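PDB 5VM1: xylulokinase from Brucella ovis, which probably catalyses the ATP-dependent phosphorylation of D-xylulose to D-xylulose 5-phosphate, as a member of the FGGY family of carbohydrate kinases. Local coordinates for residues A[323-331]-A[408-417]; A[338-349]-A[377-388]. All coordinates share one frame; numbering follows the deposited sequence.

Contact 1: A[323-331]-A[408-417]; sequences DRELGETLK and STYWLKAIAT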
loop_
_atom_site.group_PDB
_atom_site.type_symbol
_atom_site.label_atom_id
_atom_site.label_comp_id
_atom_site.label_asym_id
_atom_site.label_seq_id
_atom_site.Cartn_x
_atom_site.Cartn_y
_atom_site.Cartn_z
ATOM N N ASP A 323 23.063 -7.765 8.521
ATOM C CA ASP A 323 22.180 -8.607 9.321
ATOM C C ASP A 323 22.901 -9.885 9.768
ATOM O O ASP A 323 22.788 -10.301 10.932
ATOM C CB ASP A 323 20.915 -8.937 8.517
ATOM C CG ASP A 323 19.956 -9.863 9.266
ATOM O OD1 ASP A 323 19.317 -9.387 10.225
ATOM O OD2 ASP A 323 19.838 -11.060 8.906
ATOM N N ARG A 324 23.683 -10.498 8.872
ATOM C CA ARG A 324 24.470 -11.666 9.264
ATOM C C ARG A 324 25.532 -11.311 10.309
ATOM O O ARG A 324 25.803 -12.105 11.214
ATOM C CB ARG A 324 25.110 -12.311 8.037
ATOM C CG ARG A 324 25.461 -13.772 8.234
ATOM C CD ARG A 324 26.367 -14.297 7.106
ATOM N NE ARG A 324 27.344 -13.295 6.699
ATOM C CZ ARG A 324 28.548 -13.152 7.246
ATOM N NH1 ARG A 324 28.948 -13.958 8.224
ATOM N NH2 ARG A 324 29.354 -12.194 6.810
ATOM N N GLU A 325 26.134 -10.118 10.222
ATOM C CA GLU A 325 27.154 -9.736 11.201
ATOM C C GLU A 325 26.541 -9.473 12.571
ATOM O O GLU A 325 27.117 -9.855 13.591
ATOM C CB GLU A 325 27.931 -8.512 10.711
ATOM C CG GLU A 325 29.004 -7.979 11.682
ATOM C CD GLU A 325 29.722 -6.743 11.140
ATOM O OE1 GLU A 325 29.066 -5.899 10.490
ATOM O OE2 GLU A 325 30.954 -6.632 11.319
ATOM N N LEU A 326 25.357 -8.849 12.613
ATOM C CA LEU A 326 24.719 -8.527 13.888
ATOM C C LEU A 326 24.228 -9.782 14.608
ATOM O O LEU A 326 24.367 -9.900 15.833
ATOM C CB LEU A 326 23.566 -7.567 13.640
ATOM C CG LEU A 326 22.867 -6.987 14.852
ATOM C CD1 LEU A 326 23.858 -6.250 15.739
ATOM C CD2 LEU A 326 21.759 -6.059 14.363
ATOM N N GLY A 327 23.669 -10.735 13.868
ATOM C CA GLY A 327 23.307 -12.028 14.422
ATOM C C GLY A 327 21.817 -12.201 14.654
ATOM O O GLY A 327 20.987 -11.326 14.374
ATOM N N GLU A 328 21.501 -13.359 15.243
ATOM C CA GLU A 328 20.127 -13.751 15.523
ATOM C C GLU A 328 19.675 -13.428 16.945
ATOM O O GLU A 328 18.464 -13.350 17.184
ATOM C CB GLU A 328 19.952 -15.267 15.291
ATOM C CG GLU A 328 20.474 -15.826 13.954
ATOM C CD GLU A 328 19.543 -15.575 12.771
ATOM O OE1 GLU A 328 18.397 -16.081 12.760
ATOM O OE2 GLU A 328 19.975 -14.877 11.836
ATOM N N THR A 329 20.600 -13.158 17.863
ATOM C CA THR A 329 20.265 -12.894 19.257
ATOM C C THR A 329 20.106 -11.393 19.506
ATOM O O THR A 329 20.965 -10.591 19.112
ATOM C CB THR A 329 21.334 -13.482 20.180
ATOM O OG1 THR A 329 21.325 -14.909 20.053
ATOM C CG2 THR A 329 21.058 -13.105 21.635
ATOM N N LEU A 330 18.973 -11.016 20.102
ATOM C CA LEU A 330 18.713 -9.615 20.405
ATOM C C LEU A 330 19.670 -9.129 21.486
ATOM O O LEU A 330 19.960 -9.845 22.454
ATOM C CB LEU A 330 17.270 -9.410 20.859
ATOM C CG LEU A 330 16.742 -7.966 20.776
ATOM C CD1 LEU A 330 16.484 -7.558 19.326
ATOM C CD2 LEU A 330 15.488 -7.763 21.597
ATOM N N LYS A 331 20.189 -7.922 21.293
ATOM C CA LYS A 331 21.072 -7.260 22.245
ATOM C C LYS A 331 20.359 -6.084 22.904
ATOM O O LYS A 331 19.453 -5.478 22.321
ATOM C CB LYS A 331 22.329 -6.754 21.543
ATOM C CG LYS A 331 23.188 -7.845 20.947
ATOM C CD LYS A 331 24.334 -7.219 20.201
ATOM C CE LYS A 331 25.082 -8.220 19.342
ATOM N NZ LYS A 331 25.991 -7.445 18.440
ATOM N N SER A 408 14.886 -10.537 8.398
ATOM C CA SER A 408 15.874 -10.367 9.458
ATOM C C SER A 408 15.275 -10.801 10.799
ATOM O O SER A 408 14.382 -10.137 11.338
ATOM C CB SER A 408 16.340 -8.916 9.527
ATOM O OG SER A 408 16.931 -8.682 10.785
ATOM N N THR A 409 15.796 -11.898 11.352
ATOM C CA THR A 409 15.369 -12.340 12.673
ATOM C C THR A 409 15.641 -11.263 13.721
ATOM O O THR A 409 14.844 -11.062 14.646
ATOM C CB THR A 409 16.081 -13.644 13.045
ATOM O OG1 THR A 409 15.859 -14.622 12.026
ATOM C CG2 THR A 409 15.563 -14.174 14.351
ATOM N N TYR A 410 16.767 -10.563 13.604
ATOM C CA TYR A 410 17.049 -9.502 14.564
ATOM C C TYR A 410 15.971 -8.436 14.504
ATOM O O TYR A 410 15.461 -8.001 15.542
ATOM C CB TYR A 410 18.427 -8.880 14.314
ATOM C CG TYR A 410 18.952 -8.134 15.518
ATOM C CD1 TYR A 410 18.456 -6.881 15.854
ATOM C CD2 TYR A 410 19.927 -8.707 16.342
ATOM C CE1 TYR A 410 18.917 -6.211 16.963
ATOM C CE2 TYR A 410 20.401 -8.041 17.457
ATOM C CZ TYR A 410 19.887 -6.791 17.766
ATOM O OH TYR A 410 20.337 -6.118 18.883
ATOM N N TRP A 411 15.604 -8.012 13.289
ATOM C CA TRP A 411 14.634 -6.927 13.145
ATOM C C TRP A 411 13.299 -7.296 13.754
ATOM O O TRP A 411 12.633 -6.443 14.347
ATOM C CB TRP A 411 14.429 -6.550 11.678
ATOM C CG TRP A 411 14.312 -5.073 11.479
ATOM C CD1 TRP A 411 14.078 -4.123 12.439
ATOM C CD2 TRP A 411 14.519 -4.362 10.252
ATOM N NE1 TRP A 411 14.099 -2.864 11.873
ATOM C CE2 TRP A 411 14.371 -2.987 10.534
ATOM C CE3 TRP A 411 14.800 -4.756 8.938
ATOM C CZ2 TRP A 411 14.500 -2.012 9.550
ATOM C CZ3 TRP A 411 14.918 -3.784 7.968
ATOM C CH2 TRP A 411 14.769 -2.434 8.275
ATOM N N LEU A 412 12.880 -8.557 13.591
ATOM C CA LEU A 412 11.590 -8.998 14.120
ATOM C C LEU A 412 11.596 -9.038 15.639
ATOM O O LEU A 412 10.612 -8.633 16.274
ATOM C CB LEU A 412 11.219 -10.369 13.556
ATOM C CG LEU A 412 11.021 -10.401 12.050
ATOM C CD1 LEU A 412 10.673 -11.803 11.625
ATOM C CD2 LEU A 412 9.924 -9.424 11.660
ATOM N N LYS A 413 12.685 -9.538 16.235
ATOM C CA LYS A 413 12.788 -9.542 17.692
ATOM C C LYS A 413 12.848 -8.118 18.231
ATOM O O LYS A 413 12.266 -7.816 19.276
ATOM C CB LYS A 413 14.023 -10.326 18.131
ATOM C CG LYS A 413 13.982 -11.788 17.765
ATOM C CD LYS A 413 14.930 -12.602 18.605
ATOM C CE LYS A 413 15.103 -13.989 18.042
ATOM N NZ LYS A 413 16.195 -14.707 18.718
ATOM N N ALA A 414 13.515 -7.222 17.507
ATOM C CA ALA A 414 13.556 -5.828 17.924
ATOM C C ALA A 414 12.170 -5.188 17.877
ATOM O O ALA A 414 11.782 -4.481 18.814
ATOM C CB ALA A 414 14.540 -5.049 17.055
ATOM N N ILE A 415 11.406 -5.426 16.806
ATOM C CA ILE A 415 10.077 -4.816 16.687
ATOM C C ILE A 415 9.115 -5.383 17.739
ATOM O O ILE A 415 8.337 -4.641 18.351
ATOM C CB ILE A 415 9.543 -4.996 15.251
ATOM C CG1 ILE A 415 10.494 -4.313 14.263
ATOM C CG2 ILE A 415 8.158 -4.415 15.116
ATOM C CD1 ILE A 415 10.271 -4.669 12.794
ATOM N N ALA A 416 9.172 -6.696 17.986
ATOM C CA ALA A 416 8.321 -7.295 19.012
ATOM C C ALA A 416 8.662 -6.757 20.395
ATOM O O ALA A 416 7.771 -6.480 21.206
ATOM C CB ALA A 416 8.445 -8.821 18.996
ATOM N N THR A 417 9.946 -6.636 20.702
ATOM C CA THR A 417 10.277 -6.140 22.023
ATOM C C THR A 417 9.973 -4.650 22.162
ATOM O O THR A 417 9.598 -4.187 23.253
ATOM C CB THR A 417 11.730 -6.488 22.333
ATOM O OG1 THR A 417 11.866 -7.919 22.270
ATOM C CG2 THR A 417 12.166 -5.949 23.717
HETATM O O HOH W 1 17.306 -12.664 21.199
#

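Contact 2: A[338-349]-A[377-388]; sequences FLPYLSGERTPY and GVAFAIRDNLLA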
loop_
_atom_site.group_PDB
_atom_site.type_symbol
_atom_site.label_atom_id
_atom_site.label_comp_id
_atom_site.label_asym_id
_atom_site.label_seq_id
_atom_site.Cartn_x
_atom_site.Cartn_y
_atom_site.Cartn_z
ATOM N N PHE A 338 19.401 5.877 16.342
ATOM C CA PHE A 338 19.261 6.244 14.934
ATOM C C PHE A 338 17.850 6.783 14.694
ATOM O O PHE A 338 16.859 6.126 15.039
ATOM C CB PHE A 338 19.550 5.051 14.022
ATOM C CG PHE A 338 19.387 5.337 12.563
ATOM C CD1 PHE A 338 20.297 6.116 11.884
ATOM C CD2 PHE A 338 18.330 4.816 11.865
ATOM C CE1 PHE A 338 20.152 6.378 10.528
ATOM C CE2 PHE A 338 18.177 5.069 10.514
ATOM C CZ PHE A 338 19.090 5.847 9.848
ATOM N N LEU A 339 17.763 8.012 14.195
ATOM C CA LEU A 339 16.497 8.529 13.690
ATOM C C LEU A 339 16.407 8.273 12.187
ATOM O O LEU A 339 17.233 8.807 11.436
ATOM C CB LEU A 339 16.369 10.014 13.966
ATOM C CG LEU A 339 16.136 10.561 15.360
ATOM C CD1 LEU A 339 15.626 11.971 15.152
ATOM C CD2 LEU A 339 15.147 9.758 16.153
ATOM N N PRO A 340 15.435 7.478 11.698
ATOM C CA PRO A 340 15.445 7.079 10.277
ATOM C C PRO A 340 14.814 8.085 9.319
ATOM O O PRO A 340 14.225 7.688 8.310
ATOM C CB PRO A 340 14.653 5.766 10.285
ATOM C CG PRO A 340 13.720 5.903 11.425
ATOM C CD PRO A 340 14.391 6.768 12.465
ATOM N N TYR A 341 14.902 9.377 9.621
ATOM C CA TYR A 341 14.183 10.407 8.872
ATOM C C TYR A 341 14.977 10.908 7.671
ATOM O O TYR A 341 15.025 12.128 7.425
ATOM C CB TYR A 341 13.819 11.565 9.798
ATOM C CG TYR A 341 13.078 11.161 11.066
ATOM C CD1 TYR A 341 12.179 10.082 11.064
ATOM C CD2 TYR A 341 13.279 11.854 12.275
ATOM C CE1 TYR A 341 11.505 9.697 12.229
ATOM C CE2 TYR A 341 12.589 11.497 13.446
ATOM C CZ TYR A 341 11.705 10.414 13.413
ATOM O OH TYR A 341 11.008 10.039 14.548
ATOM N N LEU A 342 15.591 10.000 6.896
ATOM C CA LEU A 342 16.430 10.396 5.760
ATOM C C LEU A 342 15.665 11.184 4.701
ATOM O O LEU A 342 16.286 11.942 3.939
ATOM C CB LEU A 342 17.045 9.161 5.100
ATOM C CG LEU A 342 17.856 8.289 6.064
ATOM C CD1 LEU A 342 18.101 6.964 5.419
ATOM C CD2 LEU A 342 19.156 8.943 6.480
ATOM N N SER A 343 14.330 11.041 4.659
ATOM C CA SER A 343 13.460 11.698 3.689
ATOM C C SER A 343 12.394 12.521 4.375
ATOM O O SER A 343 11.300 12.677 3.829
ATOM C CB SER A 343 12.778 10.689 2.770
ATOM O OG SER A 343 13.715 9.824 2.167
ATOM N N GLY A 344 12.676 13.008 5.581
ATOM C CA GLY A 344 11.637 13.515 6.460
ATOM C C GLY A 344 10.977 12.336 7.144
ATOM O O GLY A 344 11.492 11.221 7.146
ATOM N N GLU A 345 9.806 12.585 7.709
ATOM C CA GLU A 345 8.977 11.517 8.250
ATOM C C GLU A 345 7.515 11.861 8.016
ATOM O O GLU A 345 7.130 13.034 8.026
ATOM C CB GLU A 345 9.197 11.251 9.750
ATOM C CG GLU A 345 8.439 10.007 10.252
ATOM C CD GLU A 345 8.844 8.734 9.519
ATOM O OE1 GLU A 345 8.645 8.635 8.287
ATOM O OE2 GLU A 345 9.380 7.821 10.182
ATOM N N ARG A 346 6.704 10.823 7.780
ATOM C CA ARG A 346 5.262 10.994 7.623
ATOM C C ARG A 346 4.569 10.767 8.973
ATOM O O ARG A 346 4.373 11.723 9.731
ATOM C CB ARG A 346 4.730 10.072 6.504
ATOM C CG ARG A 346 3.279 10.335 6.137
ATOM C CD ARG A 346 2.877 9.817 4.757
ATOM N NE ARG A 346 3.509 10.606 3.699
ATOM C CZ ARG A 346 3.274 10.457 2.396
ATOM N NH1 ARG A 346 3.920 11.226 1.528
ATOM N NH2 ARG A 346 2.383 9.565 1.955
ATOM N N THR A 347 4.227 9.525 9.311
ATOM C CA THR A 347 3.547 9.256 10.578
ATOM C C THR A 347 4.551 9.259 11.728
ATOM O O THR A 347 5.513 8.485 11.701
ATOM C CB THR A 347 2.828 7.905 10.518
ATOM O OG1 THR A 347 2.029 7.835 9.331
ATOM C CG2 THR A 347 2.004 7.609 11.801
ATOM N N PRO A 348 4.334 10.065 12.782
ATOM C CA PRO A 348 3.195 10.942 13.085
ATOM C C PRO A 348 3.404 12.466 12.952
ATOM O O PRO A 348 2.504 13.219 13.315
ATOM C CB PRO A 348 2.940 10.621 14.547
ATOM C CG PRO A 348 4.343 10.485 15.083
ATOM C CD PRO A 348 5.160 9.844 13.982
ATOM N N TYR A 349 4.522 12.934 12.412
ATOM C CA TYR A 349 4.828 14.355 12.515
ATOM C C TYR A 349 4.567 15.108 11.218
ATOM O O TYR A 349 4.435 16.339 11.246
ATOM C CB TYR A 349 6.309 14.554 12.906
ATOM C CG TYR A 349 6.767 13.806 14.142
ATOM C CD1 TYR A 349 6.275 14.117 15.412
ATOM C CD2 TYR A 349 7.661 12.735 14.023
ATOM C CE1 TYR A 349 6.693 13.407 16.550
ATOM C CE2 TYR A 349 8.085 12.025 15.143
ATOM C CZ TYR A 349 7.593 12.363 16.408
ATOM O OH TYR A 349 8.009 11.649 17.516
ATOM N N GLY A 377 16.072 1.869 15.712
ATOM C CA GLY A 377 15.413 3.124 15.390
ATOM C C GLY A 377 14.196 2.944 14.499
ATOM O O GLY A 377 13.173 3.607 14.686
ATOM N N VAL A 378 14.290 2.068 13.497
ATOM C CA VAL A 378 13.104 1.826 12.690
ATOM C C VAL A 378 12.043 1.149 13.532
ATOM O O VAL A 378 10.872 1.520 13.465
ATOM C CB VAL A 378 13.437 1.004 11.432
ATOM C CG1 VAL A 378 12.160 0.409 10.842
ATOM C CG2 VAL A 378 14.073 1.899 10.409
ATOM N N ALA A 379 12.446 0.223 14.409
ATOM C CA ALA A 379 11.488 -0.373 15.341
ATOM C C ALA A 379 10.784 0.702 16.168
ATOM O O ALA A 379 9.558 0.664 16.326
ATOM C CB ALA A 379 12.191 -1.369 16.259
ATOM N N PHE A 380 11.543 1.694 16.668
ATOM C CA PHE A 380 10.954 2.786 17.440
ATOM C C PHE A 380 10.001 3.642 16.606
ATOM O O PHE A 380 8.944 4.063 17.099
ATOM C CB PHE A 380 12.062 3.657 18.039
ATOM C CG PHE A 380 12.888 2.953 19.042
ATOM C CD1 PHE A 380 12.299 2.057 19.900
ATOM C CD2 PHE A 380 14.259 3.156 19.118
ATOM C CE1 PHE A 380 13.051 1.377 20.835
ATOM C CE2 PHE A 380 15.020 2.476 20.041
ATOM C CZ PHE A 380 14.418 1.580 20.899
ATOM N N ALA A 381 10.326 3.877 15.336
ATOM C CA ALA A 381 9.372 4.557 14.458
ATOM C C ALA A 381 8.082 3.757 14.321
ATOM O O ALA A 381 6.990 4.328 14.332
ATOM C CB ALA A 381 9.984 4.795 13.081
ATOM N N ILE A 382 8.184 2.433 14.180
ATOM C CA ILE A 382 6.976 1.608 14.177
ATOM C C ILE A 382 6.207 1.780 15.488
ATOM O O ILE A 382 4.982 1.881 15.493
ATOM C CB ILE A 382 7.335 0.130 13.928
ATOM C CG1 ILE A 382 7.956 -0.053 12.545
ATOM C CG2 ILE A 382 6.090 -0.747 14.036
ATOM C CD1 ILE A 382 8.540 -1.392 12.346
ATOM N N ARG A 383 6.907 1.838 16.615
ATOM C CA ARG A 383 6.216 2.055 17.885
ATOM C C ARG A 383 5.578 3.442 17.937
ATOM O O ARG A 383 4.511 3.619 18.536
ATOM C CB ARG A 383 7.180 1.779 19.053
ATOM C CG ARG A 383 7.252 2.780 20.127
ATOM C CD ARG A 383 6.736 2.264 21.426
ATOM N NE ARG A 383 7.715 1.623 22.313
ATOM C CZ ARG A 383 7.673 1.745 23.646
ATOM N NH1 ARG A 383 8.562 1.129 24.424
ATOM N NH2 ARG A 383 6.741 2.518 24.206
ATOM N N ASP A 384 6.224 4.442 17.336
ATOM C CA ASP A 384 5.556 5.726 17.164
ATOM C C ASP A 384 4.292 5.584 16.315
ATOM O O ASP A 384 3.270 6.235 16.582
ATOM C CB ASP A 384 6.510 6.767 16.567
ATOM C CG ASP A 384 7.262 7.535 17.627
ATOM O OD1 ASP A 384 6.820 7.501 18.806
ATOM O OD2 ASP A 384 8.249 8.234 17.287
ATOM N N ASN A 385 4.338 4.739 15.289
ATOM C CA ASN A 385 3.155 4.542 14.464
ATOM C C ASN A 385 2.036 3.848 15.241
ATOM O O ASN A 385 0.872 4.261 15.162
ATOM C CB ASN A 385 3.528 3.775 13.202
ATOM C CG ASN A 385 4.017 4.699 12.123
ATOM O OD1 ASN A 385 3.389 4.868 11.069
ATOM N ND2 ASN A 385 5.123 5.372 12.418
ATOM N N LEU A 386 2.373 2.799 16.004
ATOM C CA LEU A 386 1.366 2.096 16.792
ATOM C C LEU A 386 0.700 3.036 17.790
ATOM O O LEU A 386 -0.512 2.943 18.028
ATOM C CB LEU A 386 1.987 0.884 17.491
ATOM C CG LEU A 386 1.108 0.042 18.434
ATOM C CD1 LEU A 386 1.504 -1.429 18.398
ATOM C CD2 LEU A 386 1.153 0.528 19.857
ATOM N N LEU A 387 1.477 3.944 18.384
ATOM C CA LEU A 387 0.909 4.916 19.319
ATOM C C LEU A 387 -0.087 5.845 18.618
ATOM O O LEU A 387 -1.116 6.215 19.204
ATOM C CB LEU A 387 2.024 5.708 20.012
ATOM C CG LEU A 387 2.901 5.051 21.103
ATOM C CD1 LEU A 387 3.835 6.057 21.767
ATOM C CD2 LEU A 387 2.134 4.280 22.160
ATOM N N ALA A 388 0.212 6.249 17.374
ATOM C CA ALA A 388 -0.709 7.094 16.607
ATOM C C ALA A 388 -2.020 6.372 16.312
ATOM O O ALA A 388 -3.103 6.957 16.439
ATOM C CB ALA A 388 -0.061 7.544 15.306
HETATM O O HOH W 2 9.495 8.096 14.698
#

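Contact 1: A[323-331]-A[408-417]
The N-cap of helix 409-419 is where D323 and S408 meet. S408 OG donates to D323 OD1 (2.6 Å), reaching it from above the carboxylate plane, and accepts from W411 N (2.9 Å) as the capping bond of the first turn. Serine suits the place, since one short hydroxyl serves both partners; the acid beside a helix start is probably favoured electrostatically. In this C-terminal FGGY domain, of the actin-like ATPase type, the chain leaving helix 319-326 then folds around Y410 in the first turn of helix 409-419. L326 CD2 sits 3.6 Å from the Y410 ring centroid, close to the ring normal, while L330 CD1 covers the opposite face, offset toward the rim, so two CH-pi contacts clamp the aromatic ring. G327, the first residue past the helix, has a positive phi (105°) that suits glycine, and its carbonyl O lies at the ring edge. Beyond the ring, Y410 OH accepts from K331 N (3.0 Å). One turn on, the extended chain of K413 carries NZ to E328 O (3.1 Å), whereas the E328 side chain, bent at chi2 (-79°), brings OE1 to the hydroxyl T409 OG1 (3.0 Å). The same methyl L330 CD1 also meets A414 CB at 3.9 Å. Y473 of helix 470-488 touches L330, A414 and T417, and T417 OG1, which donates to K413 O, is also bonded to E466 N.

Contact 2: A[338-349]-A[377-388]
F338 and G377 bring the two backbones closest, their CA atoms 5.0 Å apart, and the chain from F338 to P348 then advances in the same sense as helix 377-388, passing V378, N385 and A388 in turn. Between the two ends it swings away through a type I turn from Y341 to G344 and comes back. At the near end G377 CA makes a CA-H...O contact with F338 O (3.4 Å); glycine suits this place because a CB here would point toward 338-349 and collide with F338 O. P340 follows, its rigid ring packing CB against V378 CG2 (3.9 Å) and CG against A381 CB.

At the far end N385 ND2 donates weakly to T347 O (3.2 Å). Its firmer bond goes back to A381 O (2.9 Å), which also accepts from N385 N on the opposite face of its plane; the two ND2 bonds help to fix the rotation of the amide. T347 crosses the N385 side chain obliquely, its methyl CG2, anti to the backbone N (chi1 -50° for OG1), lying near OD1 and also reaching A388 CB, while T347 OG1 turns to A283 O and V300 N. A cis peptide precedes P348, whose CG lies over the centre of one face of the Y349 ring. Y349 OH approaches D384 OD2 to 3.4 Å, ring and carboxylate planes being 88° apart. A water donates to D384 OD2 (2.9 Å) and also joins Y341 OH; the other oxygen, D384 OD1, is bonded to Y477 OH. Y477 OH and the water thus each hold one oxygen of the buried acid.

Y477 belongs to helix 470-488, which also brings Y480 against P340, Y341 and A381; strand 295-301 touches N385 through I301, and helix 409-419 packs on V378 through W411.

From the N terminus, the chain first leaves helix 319-326 in the earlier half of contact 1, then runs through strand 337-339 into the loop after it, which together supply the 338-349 half of contact 2. After the short strand 357-359 it runs into helix 367-390, where 377-388 closes contact 2 across 27 intervening residues. Strand 399-402 follows, and 408-417 on helix 409-419 closes the longer loop of contact 1, so the smaller loop lies wholly within the larger. The two meet where helices 367-390 and 409-419 pack, with I415 on A379 and I382. Together they tie the peripheral helix 319-326 and the segment 338-349 to the helices of the C-terminal domain.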